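Local coordinates for erythrocyte binding antigen 140 (Plasmodium falciparum, PDB 4GF2), which probably binds a receptor on the host erythrocyte during invasion, through a region of two Duffy-binding-like domains, at residues Glu385-Glu388 and Asn389-Cys392; Leu461-Lys464 and Glu465-Lys468. The protein carries 3 engineered substitutions. All blocks are in the same frame, centred on the assembly; numbering follows the deposited sequence.

Interaction 1 of 2, residues Glu385-Glu388 and Asn389-Cys392; sequences EKDE and NALC
Asp387 folds its carboxylate back over the first turn of helix 388-407 and accepts the backbone N-H of Ala390, with OD1 2.7 Å from Ala390 N and an N-H...O angle of 155°. The first torsion makes this possible: chi1 of 65° sets CG between the backbone N and the carbonyl carbon, a crowded position that aims OD1 at the helix start. OD1 is approached nearly along its C-O axis and also lies 3.4 Å from Ala390 CB, so the methyl group packs beside the oxygen that its own amide holds. Asn389 N is close to OD1 as well, but its N-H points too far off to count as a bond. This is a classic side-chain N-cap, Asp387 standing right before the helix within the second Duffy-binding domain; its negative charge probably also interacts favourably with the positive end of the helix dipole. The same residue starts the main-chain pattern: Asp387 O accepts Leu391 N at 3.0 Å in an almost straight bond, 172°, with a weak branch from Ala390 N. One residue on, Glu388 O takes Cys392 N at 2.8 Å. Lys386 lays its aliphatic chain near the Ala390 methyl, CD to CB 4.2 Å, then bends at its last torsion, with NZ in a salt bridge to Glu492. Glu388 is extended beyond CG, and its OE2 probably accepts a hydrogen bond from Asn463 ND2. Leu391, the buried member, sets CB 3.5 Å from Asp387 O and packs against Leu461.

Interaction 2 of 2, residues Leu461-Lys464 and Glu465-Lys468; sequences LKNK and ETCK
Thr466 turns back on Asn463, whose carbonyl oxygen receives both its backbone N and its hydroxyl. The amide bond is the firmer of the two: Thr466 N lies 2.9 Å from Asn463 O at an N-H...O angle of 152°, the donor well above the carbonyl plane. OG1 gives a second, weak bond to the same oxygen, also at 2.9 Å. The hydroxyl gets there because chi1 of -62° places OG1 beside the backbone N, which leaves CG2 anti to that N. OG1 then presses close to Asn463 CB, 3.1 Å away, the two side chains crossing at a slant. The next bond follows one residue later, Cys467 N to Lys464 O at 2.9 Å, with the donor again out of the carbonyl plane. These successive i to i+3 bonds make a short 3-10 turn in the loop between helices 435-457 and 470-475. Leu461 brings CD1 to 4.1 Å from Cys467 SG, an apolar touch between the residue leading into the turn and the one at its end. Farther out, helix 388-407 meets both of these residues: Leu461 packs on Ile395, while Cys467 touches Gln396 and is joined through sulfur to Cys392. Asn463 O thus takes one sound amide bond and one weak hydroxyl bond, so the backbone bonds probably set the turn and OG1 adds little, whereas the disulfide fixes Cys467 covalently.

In the fold
Both contacts are local and follow in series: interaction 1 closes before interaction 2 opens, so neither nests in nor crosses the other. Coming from helix 361-382, the chain passes through the loop of 385-388 and enters helix 388-407. It then runs through helices 415-427 and 435-457 before turning at 461-468, ahead of helix 470-475. There it returns to the start of helix 388-407, with the two centres about 10 Å apart. The Cys392-Cys467 disulfide closes this long excursion covalently. One polar and one apolar side-chain contact add to it, tying the interhelical loop to the helix start within the second Duffy-binding domain.

Interaction 1 of 2, residues Glu385-Glu388 and Asn389-Cys392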
ATOM      1  N   GLU A 385      13.806 -32.081   1.730  1.00 85.67           N
ATOM      2  CA  GLU A 385      13.859 -33.540   1.808  1.00 90.50           C
ATOM      3  C   GLU A 385      13.122 -34.111   3.021  1.00 88.05           C
ATOM      4  O   GLU A 385      13.151 -35.318   3.255  1.00 89.04           O
ATOM      5  CB  GLU A 385      15.312 -34.018   1.817  1.00 95.35           C
ATOM      6  CG  GLU A 385      16.021 -33.874   0.481  1.00100.17           C
ATOM      7  CD  GLU A 385      17.340 -34.621   0.439  1.00107.22           C
ATOM      8  OE1 GLU A 385      17.792 -35.091   1.505  1.00110.09           O
ATOM      9  OE2 GLU A 385      17.922 -34.747  -0.658  1.00110.02           O
ATOM     10  N   LYS A 386      12.461 -33.249   3.789  1.00 85.09           N
ATOM     11  CA  LYS A 386      11.676 -33.699   4.934  1.00 86.52           C
ATOM     12  C   LYS A 386      10.237 -33.987   4.525  1.00 89.30           C
ATOM     13  O   LYS A 386       9.813 -33.626   3.429  1.00 89.77           O
ATOM     14  CB  LYS A 386      11.706 -32.652   6.049  1.00 81.09           C
ATOM     15  CG  LYS A 386      13.006 -32.638   6.838  1.00 78.93           C
ATOM     16  CD  LYS A 386      12.907 -31.758   8.073  1.00 74.90           C
ATOM     17  CE  LYS A 386      14.137 -31.895   8.956  1.00 75.03           C
ATOM     18  NZ  LYS A 386      14.249 -33.250   9.563  1.00 80.40           N
ATOM     19  N   ASP A 387       9.487 -34.638   5.409  1.00 91.57           N
ATOM     20  CA  ASP A 387       8.105 -35.004   5.114  1.00 96.78           C
ATOM     21  C   ASP A 387       7.168 -33.806   5.259  1.00 91.76           C
ATOM     22  O   ASP A 387       7.559 -32.758   5.774  1.00 86.08           O
ATOM     23  CB  ASP A 387       7.651 -36.156   6.016  1.00107.20           C
ATOM     24  CG  ASP A 387       7.609 -35.773   7.482  1.00111.26           C
ATOM     25  OD1 ASP A 387       6.955 -34.765   7.819  1.00109.93           O
ATOM     26  OD2 ASP A 387       8.232 -36.482   8.299  1.00116.05           O
ATOM     27  N   GLU A 388       5.931 -33.972   4.802  1.00 95.01           N
ATOM     28  CA  GLU A 388       4.949 -32.891   4.806  1.00 91.80           C
ATOM     29  C   GLU A 388       4.697 -32.327   6.199  1.00 82.26           C
ATOM     30  O   GLU A 388       4.676 -31.111   6.386  1.00 76.55           O
ATOM     31  CB  GLU A 388       3.623 -33.372   4.215  1.00102.31           C
ATOM     32  CG  GLU A 388       3.546 -33.285   2.703  1.00107.34           C
ATOM     33  CD  GLU A 388       2.210 -33.754   2.166  1.00116.17           C
ATOM     34  OE1 GLU A 388       1.440 -34.368   2.935  1.00119.87           O
ATOM     35  OE2 GLU A 388       1.927 -33.508   0.974  1.00119.70           O
ATOM     36  N   ASN A 389       4.494 -33.212   7.169  1.00 83.70           N
ATOM     37  CA  ASN A 389       4.161 -32.798   8.526  1.00 82.46           C
ATOM     38  C   ASN A 389       5.274 -31.981   9.179  1.00 75.60           C
ATOM     39  O   ASN A 389       5.007 -31.053   9.942  1.00 73.62           O
ATOM     40  CB  ASN A 389       3.830 -34.018   9.387  1.00 93.94           C
ATOM     41  CG  ASN A 389       2.657 -34.813   8.845  1.00107.72           C
ATOM     42  OD1 ASN A 389       1.848 -34.296   8.074  1.00113.56           O
ATOM     43  ND2 ASN A 389       2.558 -36.076   9.247  1.00118.42           N
ATOM     44  N   ALA A 390       6.521 -32.328   8.874  1.00 75.38           N
ATOM     45  CA  ALA A 390       7.668 -31.624   9.431  1.00 71.69           C
ATOM     46  C   ALA A 390       7.808 -30.262   8.765  1.00 70.31           C
ATOM     47  O   ALA A 390       7.897 -29.236   9.439  1.00 68.19           O
ATOM     48  CB  ALA A 390       8.934 -32.441   9.240  1.00 72.18           C
ATOM     49  N   LEU A 391       7.831 -30.260   7.436  1.00 71.89           N
ATOM     50  CA  LEU A 391       7.897 -29.018   6.680  1.00 69.26           C
ATOM     51  C   LEU A 391       6.796 -28.086   7.153  1.00 65.95           C
ATOM     52  O   LEU A 391       7.017 -26.891   7.351  1.00 61.57           O
ATOM     53  CB  LEU A 391       7.733 -29.289   5.187  1.00 73.77           C
ATOM     54  CG  LEU A 391       8.969 -29.040   4.327  1.00 74.42           C
ATOM     55  CD1 LEU A 391       8.713 -29.494   2.897  1.00 79.90           C
ATOM     56  CD2 LEU A 391       9.356 -27.570   4.369  1.00 69.16           C
ATOM     57  N   CYS A 392       5.607 -28.646   7.339  1.00 68.12           N
ATOM     58  CA  CYS A 392       4.466 -27.875   7.808  1.00 64.52           C
ATOM     59  C   CYS A 392       4.785 -27.177   9.124  1.00 60.69           C
ATOM     60  O   CYS A 392       4.598 -25.969   9.251  1.00 56.96           O
ATOM     61  CB  CYS A 392       3.248 -28.777   7.992  1.00 68.56           C
ATOM     62  SG  CYS A 392       1.861 -27.946   8.786  1.00 66.83           S
TER

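Interaction 2 of 2, residues Leu461-Lys464 and Glu465-Lys468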
ATOM      1  N   LEU A 461       4.095 -25.350   0.376  1.00 64.39           N
ATOM      2  CA  LEU A 461       3.793 -26.684   0.890  1.00 66.89           C
ATOM      3  C   LEU A 461       2.880 -27.478  -0.044  1.00 73.61           C
ATOM      4  O   LEU A 461       1.925 -26.935  -0.600  1.00 74.22           O
ATOM      5  CB  LEU A 461       3.119 -26.576   2.258  1.00 65.59           C
ATOM      6  CG  LEU A 461       3.913 -25.870   3.355  1.00 62.42           C
ATOM      7  CD1 LEU A 461       3.006 -25.560   4.532  1.00 63.96           C
ATOM      8  CD2 LEU A 461       5.094 -26.716   3.797  1.00 62.49           C
ATOM      9  N   LYS A 462       3.175 -28.764  -0.207  1.00 79.98           N
ATOM     10  CA  LYS A 462       2.265 -29.668  -0.898  1.00 88.12           C
ATOM     11  C   LYS A 462       1.023 -29.816  -0.032  1.00 87.41           C
ATOM     12  O   LYS A 462       1.121 -29.820   1.195  1.00 84.76           O
ATOM     13  CB  LYS A 462       2.913 -31.037  -1.109  1.00 97.10           C
ATOM     14  CG  LYS A 462       4.186 -31.024  -1.938  1.00 99.22           C
ATOM     15  CD  LYS A 462       4.776 -32.424  -2.039  1.00105.10           C
ATOM     16  CE  LYS A 462       6.081 -32.437  -2.818  1.00104.55           C
ATOM     17  NZ  LYS A 462       6.688 -33.797  -2.858  1.00108.80           N
ATOM     18  N   ASN A 463      -0.141 -29.940  -0.664  1.00 93.06           N
ATOM     19  CA  ASN A 463      -1.395 -30.033   0.073  1.00 97.97           C
ATOM     20  C   ASN A 463      -1.415 -29.040   1.229  1.00 94.89           C
ATOM     21  O   ASN A 463      -1.184 -29.409   2.380  1.00 94.91           O
ATOM     22  CB  ASN A 463      -1.601 -31.452   0.608  1.00106.07           C
ATOM     23  CG  ASN A 463      -1.650 -32.494  -0.495  1.00112.07           C
ATOM     24  OD1 ASN A 463      -2.685 -32.691  -1.133  1.00116.62           O
ATOM     25  ND2 ASN A 463      -0.530 -33.173  -0.719  1.00111.40           N
ATOM     26  N   LYS A 464      -1.692 -27.778   0.916  1.00 92.69           N
ATOM     27  CA  LYS A 464      -1.625 -26.706   1.904  1.00 88.56           C
ATOM     28  C   LYS A 464      -2.553 -26.966   3.089  1.00 93.59           C
ATOM     29  O   LYS A 464      -2.184 -26.720   4.237  1.00 93.44           O
ATOM     30  CB  LYS A 464      -1.967 -25.360   1.257  1.00 85.83           C
ATOM     31  CG  LYS A 464      -1.157 -25.051   0.003  1.00 87.37           C
ATOM     32  CD  LYS A 464      -1.146 -23.561  -0.313  1.00 89.62           C
ATOM     33  CE  LYS A 464      -2.547 -23.008  -0.504  1.00 98.29           C
ATOM     34  NZ  LYS A 464      -2.533 -21.532  -0.707  1.00 98.56           N
ATOM     35  N   GLU A 465      -3.751 -27.470   2.813  1.00 98.87           N
ATOM     36  CA  GLU A 465      -4.741 -27.708   3.862  1.00102.25           C
ATOM     37  C   GLU A 465      -4.327 -28.833   4.810  1.00 99.46           C
ATOM     38  O   GLU A 465      -5.010 -29.105   5.796  1.00 96.55           O
ATOM     39  CB  GLU A 465      -6.108 -28.012   3.251  1.00114.32           C
ATOM     40  CG  GLU A 465      -6.728 -26.832   2.518  1.00119.57           C
ATOM     41  CD  GLU A 465      -8.167 -27.086   2.112  1.00131.95           C
ATOM     42  OE1 GLU A 465      -8.714 -28.146   2.481  1.00138.53           O
ATOM     43  OE2 GLU A 465      -8.752 -26.221   1.426  1.00134.98           O
ATOM     44  N   THR A 466      -3.213 -29.490   4.506  1.00101.71           N
ATOM     45  CA  THR A 466      -2.629 -30.460   5.424  1.00105.61           C
ATOM     46  C   THR A 466      -2.118 -29.737   6.665  1.00 99.76           C
ATOM     47  O   THR A 466      -2.067 -30.306   7.757  1.00101.77           O
ATOM     48  CB  THR A 466      -1.454 -31.212   4.769  1.00107.74           C
ATOM     49  OG1 THR A 466      -1.924 -31.943   3.629  1.00112.75           O
ATOM     50  CG2 THR A 466      -0.806 -32.174   5.757  1.00110.09           C
ATOM     51  N   CYS A 467      -1.744 -28.474   6.483  1.00 90.77           N
ATOM     52  CA  CYS A 467      -1.169 -27.667   7.551  1.00 81.48           C
ATOM     53  C   CYS A 467      -2.255 -26.876   8.276  1.00 82.74           C
ATOM     54  O   CYS A 467      -2.840 -25.948   7.718  1.00 84.90           O
ATOM     55  CB  CYS A 467      -0.132 -26.717   6.961  1.00 75.22           C
ATOM     56  SG  CYS A 467       1.117 -26.179   8.120  1.00 72.66           S
ATOM     57  N   LYS A 468      -2.510 -27.240   9.529  1.00 81.70           N
ATOM     58  CA  LYS A 468      -3.681 -26.745  10.245  1.00 81.72           C
ATOM     59  C   LYS A 468      -3.317 -26.029  11.539  1.00 74.27           C
ATOM     60  O   LYS A 468      -2.211 -26.172  12.055  1.00 66.21           O
ATOM     61  CB  LYS A 468      -4.610 -27.915  10.585  1.00 90.79           C
ATOM     62  CG  LYS A 468      -4.607 -29.042   9.563  1.00 99.14           C
ATOM     63  CD  LYS A 468      -5.172 -30.325  10.157  1.00106.78           C
ATOM     64  CE  LYS A 468      -4.997 -31.499   9.208  1.00114.01           C
ATOM     65  NZ  LYS A 468      -5.351 -32.794   9.849  1.00120.24           N
TER